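Local coordinates for cell wall mannoprotein 1 (Neosartorya fumigata, PDB 5J5L) that binds the fatty acid arachidonic acid in a helical lipid pocket and is probably a constituent, antigenic protein of the fungal cell wall, at residues 103-115 and 140-152. Residues are numbered along the deposited sequence; the frame is centred on the assembly and turned at random. Where two conformers were deposited one is given.
Sequences VLSDLNALQSKTD and IDAAFSSAIAVFS. With ACD (arachidonic acid), chain B.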
loop_
_atom_site.group_PDB
_atom_site.type_symbol
_atom_site.label_atom_id
_atom_site.label_comp_id
_atom_site.label_asym_id
_atom_site.label_seq_id
_atom_site.Cartn_x
_atom_site.Cartn_y
_atom_site.Cartn_z
ATOM N N VAL A 103 2.784 -6.309 -13.368
ATOM C CA VAL A 103 1.712 -5.810 -12.539
ATOM C C VAL A 103 1.318 -6.862 -11.495
ATOM O O VAL A 103 1.216 -6.542 -10.296
ATOM C CB VAL A 103 0.494 -5.372 -13.373
ATOM C CG1 VAL A 103 -0.666 -4.978 -12.475
ATOM C CG2 VAL A 103 0.882 -4.209 -14.291
ATOM N N LEU A 104 1.148 -8.100 -11.937
ATOM C CA LEU A 104 0.720 -9.179 -11.044
ATOM C C LEU A 104 1.770 -9.409 -9.967
ATOM O O LEU A 104 1.430 -9.527 -8.785
ATOM C CB LEU A 104 0.448 -10.453 -11.830
ATOM C CG LEU A 104 -0.131 -11.629 -11.052
ATOM C CD1 LEU A 104 -1.445 -11.216 -10.392
ATOM C CD2 LEU A 104 -0.338 -12.820 -11.982
ATOM N N SER A 105 3.038 -9.435 -10.362
ATOM C CA SER A 105 4.137 -9.634 -9.406
ATOM C C SER A 105 4.128 -8.537 -8.350
ATOM O O SER A 105 4.276 -8.806 -7.140
ATOM C CB SER A 105 5.480 -9.655 -10.136
ATOM O OG SER A 105 6.564 -9.856 -9.238
ATOM N N ASP A 106 3.963 -7.301 -8.814
ATOM C CA ASP A 106 3.906 -6.140 -7.955
ATOM C C ASP A 106 2.716 -6.220 -6.995
ATOM O O ASP A 106 2.869 -5.978 -5.795
ATOM C CB ASP A 106 3.775 -4.843 -8.772
ATOM C CG ASP A 106 5.057 -4.439 -9.487
ATOM O OD1 ASP A 106 6.125 -5.073 -9.324
ATOM O OD2 ASP A 106 4.973 -3.432 -10.240
ATOM N N LEU A 107 1.548 -6.583 -7.506
ATOM C CA LEU A 107 0.350 -6.679 -6.655
ATOM C C LEU A 107 0.547 -7.691 -5.529
ATOM O O LEU A 107 0.210 -7.402 -4.376
ATOM C CB LEU A 107 -0.875 -7.048 -7.469
ATOM C CG LEU A 107 -1.444 -5.942 -8.360
ATOM C CD1 LEU A 107 -2.455 -6.556 -9.312
ATOM C CD2 LEU A 107 -2.083 -4.833 -7.525
ATOM N N ASN A 108 1.090 -8.855 -5.859
ATOM C CA ASN A 108 1.311 -9.890 -4.840
ATOM C C ASN A 108 2.335 -9.439 -3.796
ATOM O O ASN A 108 2.135 -9.658 -2.592
ATOM C CB ASN A 108 1.720 -11.196 -5.501
ATOM C CG ASN A 108 0.552 -11.905 -6.139
ATOM O OD1 ASN A 108 -0.497 -12.073 -5.512
ATOM N ND2 ASN A 108 0.721 -12.340 -7.386
ATOM N N ALA A 109 3.424 -8.789 -4.241
ATOM C CA ALA A 109 4.429 -8.245 -3.312
ATOM C C ALA A 109 3.839 -7.188 -2.404
ATOM O O ALA A 109 4.064 -7.190 -1.192
ATOM C CB ALA A 109 5.618 -7.669 -4.073
ATOM N N LEU A 110 3.091 -6.260 -2.991
ATOM C CA LEU A 110 2.496 -5.181 -2.218
ATOM C C LEU A 110 1.470 -5.674 -1.207
ATOM O O LEU A 110 1.430 -5.173 -0.071
ATOM C CB LEU A 110 1.863 -4.161 -3.157
ATOM C CG LEU A 110 2.882 -3.292 -3.914
ATOM C CD1 LEU A 110 2.195 -2.636 -5.108
ATOM C CD2 LEU A 110 3.542 -2.247 -3.019
ATOM N N GLN A 111 0.658 -6.650 -1.602
ATOM C CA GLN A 111 -0.294 -7.225 -0.669
ATOM C C GLN A 111 0.467 -7.873 0.497
ATOM O O GLN A 111 0.115 -7.656 1.656
ATOM C CB GLN A 111 -1.228 -8.237 -1.308
ATOM C CG GLN A 111 -2.246 -8.726 -0.290
ATOM C CD GLN A 111 -3.373 -9.538 -0.859
ATOM O OE1 GLN A 111 -3.270 -10.123 -1.931
ATOM N NE2 GLN A 111 -4.461 -9.603 -0.109
ATOM N N SER A 112 1.480 -8.689 0.197
ATOM C CA SER A 112 2.252 -9.345 1.252
ATOM C C SER A 112 2.869 -8.335 2.216
ATOM O O SER A 112 2.800 -8.487 3.462
ATOM C CB SER A 112 3.355 -10.214 0.633
ATOM O OG SER A 112 4.102 -10.874 1.634
ATOM N N LYS A 113 3.488 -7.317 1.641
ATOM C CA LYS A 113 4.203 -6.314 2.433
ATOM C C LYS A 113 3.229 -5.446 3.242
ATOM O O LYS A 113 3.508 -5.116 4.405
ATOM C CB LYS A 113 5.120 -5.472 1.545
ATOM C CG LYS A 113 6.280 -6.251 0.949
ATOM C CD LYS A 113 7.077 -5.410 -0.033
ATOM C CE LYS A 113 8.171 -6.243 -0.684
ATOM N NZ LYS A 113 9.121 -6.810 0.312
ATOM N N THR A 114 2.090 -5.114 2.643
ATOM C CA THR A 114 1.055 -4.331 3.341
ATOM C C THR A 114 0.437 -5.157 4.487
ATOM O O THR A 114 0.196 -4.641 5.589
ATOM C CB THR A 114 -0.044 -3.885 2.375
ATOM O OG1 THR A 114 0.548 -3.085 1.344
ATOM C CG2 THR A 114 -1.135 -3.063 3.106
ATOM N N ASP A 115 0.199 -6.436 4.234
ATOM C CA ASP A 115 -0.320 -7.314 5.287
ATOM C C ASP A 115 0.654 -7.392 6.475
ATOM O O ASP A 115 0.231 -7.389 7.644
ATOM C CB ASP A 115 -0.611 -8.704 4.725
ATOM C CG ASP A 115 -1.836 -8.730 3.828
ATOM O OD1 ASP A 115 -2.563 -7.717 3.806
ATOM O OD2 ASP A 115 -2.076 -9.754 3.152
ATOM N N ILE A 140 -8.701 -3.658 2.493
ATOM C CA ILE A 140 -7.535 -3.464 1.647
ATOM C C ILE A 140 -7.203 -4.786 0.940
ATOM O O ILE A 140 -6.950 -4.817 -0.258
ATOM C CB ILE A 140 -6.332 -2.956 2.479
ATOM C CG1 ILE A 140 -6.611 -1.522 2.976
ATOM C CG2 ILE A 140 -5.038 -3.020 1.667
ATOM C CD1 ILE A 140 -5.576 -0.973 3.940
ATOM N N ASP A 141 -7.219 -5.887 1.697
ATOM C CA ASP A 141 -6.972 -7.211 1.107
ATOM C C ASP A 141 -8.002 -7.594 0.034
ATOM O O ASP A 141 -7.651 -8.174 -0.989
ATOM C CB ASP A 141 -6.910 -8.289 2.198
ATOM C CG ASP A 141 -5.628 -8.236 3.012
ATOM O OD1 ASP A 141 -4.584 -7.781 2.496
ATOM O OD2 ASP A 141 -5.677 -8.648 4.192
ATOM N N ALA A 142 -9.268 -7.268 0.265
ATOM C CA ALA A 142 -10.311 -7.494 -0.728
ATOM C C ALA A 142 -10.010 -6.750 -2.026
ATOM O O ALA A 142 -10.190 -7.280 -3.110
ATOM C CB ALA A 142 -11.665 -7.063 -0.194
ATOM N N ALA A 143 -9.568 -5.502 -1.898
ATOM C CA ALA A 143 -9.248 -4.696 -3.071
ATOM C C ALA A 143 -8.062 -5.272 -3.863
ATOM O O ALA A 143 -8.107 -5.360 -5.092
ATOM C CB ALA A 143 -8.989 -3.248 -2.676
ATOM N N PHE A 144 -7.022 -5.692 -3.147
ATOM C CA PHE A 144 -5.898 -6.380 -3.773
ATOM C C PHE A 144 -6.373 -7.647 -4.497
ATOM O O PHE A 144 -5.970 -7.907 -5.632
ATOM C CB PHE A 144 -4.832 -6.773 -2.731
ATOM C CG PHE A 144 -3.804 -5.711 -2.462
ATOM C CD1 PHE A 144 -2.908 -5.311 -3.448
ATOM C CD2 PHE A 144 -3.686 -5.166 -1.192
ATOM C CE1 PHE A 144 -1.948 -4.356 -3.176
ATOM C CE2 PHE A 144 -2.724 -4.203 -0.919
ATOM C CZ PHE A 144 -1.867 -3.797 -1.912
ATOM N N SER A 145 -7.212 -8.440 -3.845
ATOM C CA SER A 145 -7.694 -9.704 -4.434
ATOM C C SER A 145 -8.425 -9.443 -5.740
ATOM O O SER A 145 -8.272 -10.180 -6.704
ATOM C CB SER A 145 -8.608 -10.468 -3.485
ATOM O OG SER A 145 -7.921 -10.776 -2.273
ATOM N N SER A 146 -9.236 -8.390 -5.777
ATOM C CA SER A 146 -9.952 -8.052 -6.995
ATOM C C SER A 146 -8.959 -7.672 -8.127
ATOM O O SER A 146 -9.061 -8.165 -9.240
ATOM C CB SER A 146 -10.968 -6.942 -6.697
ATOM O OG SER A 146 -11.675 -6.565 -7.851
ATOM N N ALA A 147 -8.008 -6.792 -7.845
ATOM C CA ALA A 147 -7.018 -6.402 -8.857
ATOM C C ALA A 147 -6.184 -7.579 -9.335
ATOM O O ALA A 147 -5.931 -7.725 -10.525
ATOM C CB ALA A 147 -6.133 -5.283 -8.341
ATOM N N ILE A 148 -5.767 -8.425 -8.401
ATOM C CA ILE A 148 -5.038 -9.653 -8.761
ATOM C C ILE A 148 -5.849 -10.547 -9.681
ATOM O O ILE A 148 -5.327 -11.078 -10.669
ATOM C CB ILE A 148 -4.560 -10.402 -7.487
ATOM C CG1 ILE A 148 -3.434 -9.610 -6.799
ATOM C CG2 ILE A 148 -4.102 -11.818 -7.819
ATOM C CD1 ILE A 148 -3.216 -9.994 -5.349
ATOM N N ALA A 149 -7.138 -10.723 -9.380
ATOM C CA ALA A 149 -8.008 -11.522 -10.225
ATOM C C ALA A 149 -8.086 -10.935 -11.617
ATOM O O ALA A 149 -8.056 -11.660 -12.595
ATOM C CB ALA A 149 -9.396 -11.631 -9.620
ATOM N N VAL A 150 -8.192 -9.612 -11.709
ATOM C CA VAL A 150 -8.232 -8.949 -13.010
ATOM C C VAL A 150 -6.964 -9.230 -13.831
ATOM O O VAL A 150 -7.064 -9.528 -15.029
ATOM C CB VAL A 150 -8.456 -7.420 -12.871
ATOM C CG1 VAL A 150 -8.215 -6.711 -14.195
ATOM C CG2 VAL A 150 -9.867 -7.137 -12.372
ATOM N N PHE A 151 -5.797 -9.161 -13.190
ATOM C CA PHE A 151 -4.501 -9.312 -13.871
ATOM C C PHE A 151 -3.979 -10.753 -13.923
ATOM O O PHE A 151 -2.845 -10.988 -14.345
ATOM C CB PHE A 151 -3.469 -8.359 -13.284
ATOM C CG PHE A 151 -3.685 -6.937 -13.716
ATOM C CD1 PHE A 151 -3.330 -6.539 -14.994
ATOM C CD2 PHE A 151 -4.311 -6.028 -12.880
ATOM C CE1 PHE A 151 -3.548 -5.241 -15.423
ATOM C CE2 PHE A 151 -4.541 -4.721 -13.301
ATOM C CZ PHE A 151 -4.158 -4.331 -14.571
ATOM N N SER A 152 -4.796 -11.713 -13.506
ATOM C CA SER A 152 -4.457 -13.127 -13.704
ATOM C C SER A 152 -5.614 -13.894 -14.333
ATOM O O SER A 152 -6.193 -13.448 -15.325
ATOM C CB SER A 152 -4.029 -13.778 -12.390
ATOM O OG SER A 152 -4.966 -13.568 -11.354
HETATM C C1 ACD B . 2.265 2.733 -15.638
HETATM C C2 ACD B . 2.417 1.363 -15.021
HETATM C C3 ACD B . 1.854 0.310 -15.955
HETATM C C4 ACD B . 2.286 -1.089 -15.513
HETATM C C5 ACD B . 3.789 -1.154 -15.373
HETATM C C6 ACD B . 4.448 -1.469 -14.243
HETATM C C7 ACD B . 3.775 -1.880 -12.957
HETATM C C8 ACD B . 3.796 -0.783 -11.905
HETATM C C9 ACD B . 2.795 -0.565 -11.037
HETATM C C10 ACD B . 1.482 -1.328 -10.998
HETATM C C11 ACD B . 1.505 -2.403 -9.942
HETATM C C12 ACD B . 0.745 -2.452 -8.840
HETATM C C13 ACD B . -0.281 -1.432 -8.388
HETATM C C14 ACD B . 0.480 -0.444 -7.521
HETATM C C15 ACD B . -0.030 0.194 -6.463
HETATM C C16 ACD B . -1.442 0.001 -5.985
HETATM C C17 ACD B . -1.551 0.488 -4.547
HETATM C C18 ACD B . -0.792 -0.409 -3.586
HETATM C C19 ACD B . -1.037 -0.005 -2.152
HETATM C C20 ACD B . 0.078 -0.378 -1.210
HETATM O O1 ACD B . 1.204 3.315 -15.378
HETATM O O2 ACD B . 3.172 3.232 -16.333
HETATM O O HOH W 1 -5.295 -11.715 -2.725
HETATM O O HOH W 2 -7.016 -11.488 0.307
#
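Phe144 is the big knob here: its ring drops into the hollow formed by Leu107, Leu110, Gln111 and Thr114. Gln111 roofs one face of the Phe144 ring with its CA and CB, CB making a CH-pi contact 3.9 Å from the centroid, while Leu110 CB touches Phe144 CE1 at 3.8 Å. Gln111 returns the favour, its chain running antiparallel to that of Phe144 into the gap between Asp141, Phe144, Ser145 and Ile148. Its CG stands anti to the backbone N (chi1 -176°) and the chain runs on extended, which lays the amide beside Phe144 CB, only 20° from the ring plane. From there Gln111 NE2 sends an almost straight hydrogen bond (172°) to Asp141 OD1, 3.2 Å away, reaching the carboxylate from above its plane; two waters tie the same amide to Ser145 OG. Ile148 is the third knob, seated among Leu104, Leu107, Asn108 and Gln111. Ile148 CG2 meets Leu104 CD1 at 3.7 Å, and the CD1 tip lies near the side-chain oxygens of Asn108 and Gln111. At Phe151, Val103 CG1 sits squarely over one face of the ring, 3.7 Å from the centroid, and Val150 CG1 lies off-centre over the opposite face. Leu107 CD1 fills in between Ala147 and Phe151, while Leu107 CD2 turns to the lipid, 3.9 Å from C12 of arachidonic acid. Leu84 of helix 63-89 backs Leu107 and Ala147. This is knobs-into-holes packing of antiparallel neighbours, the axes of segments 103-115 and 140-150 approaching to 9.7 Å, in an all-helical bundle whose inner side chains, Phe144 and Leu110 among them, line the arachidonic acid pocket.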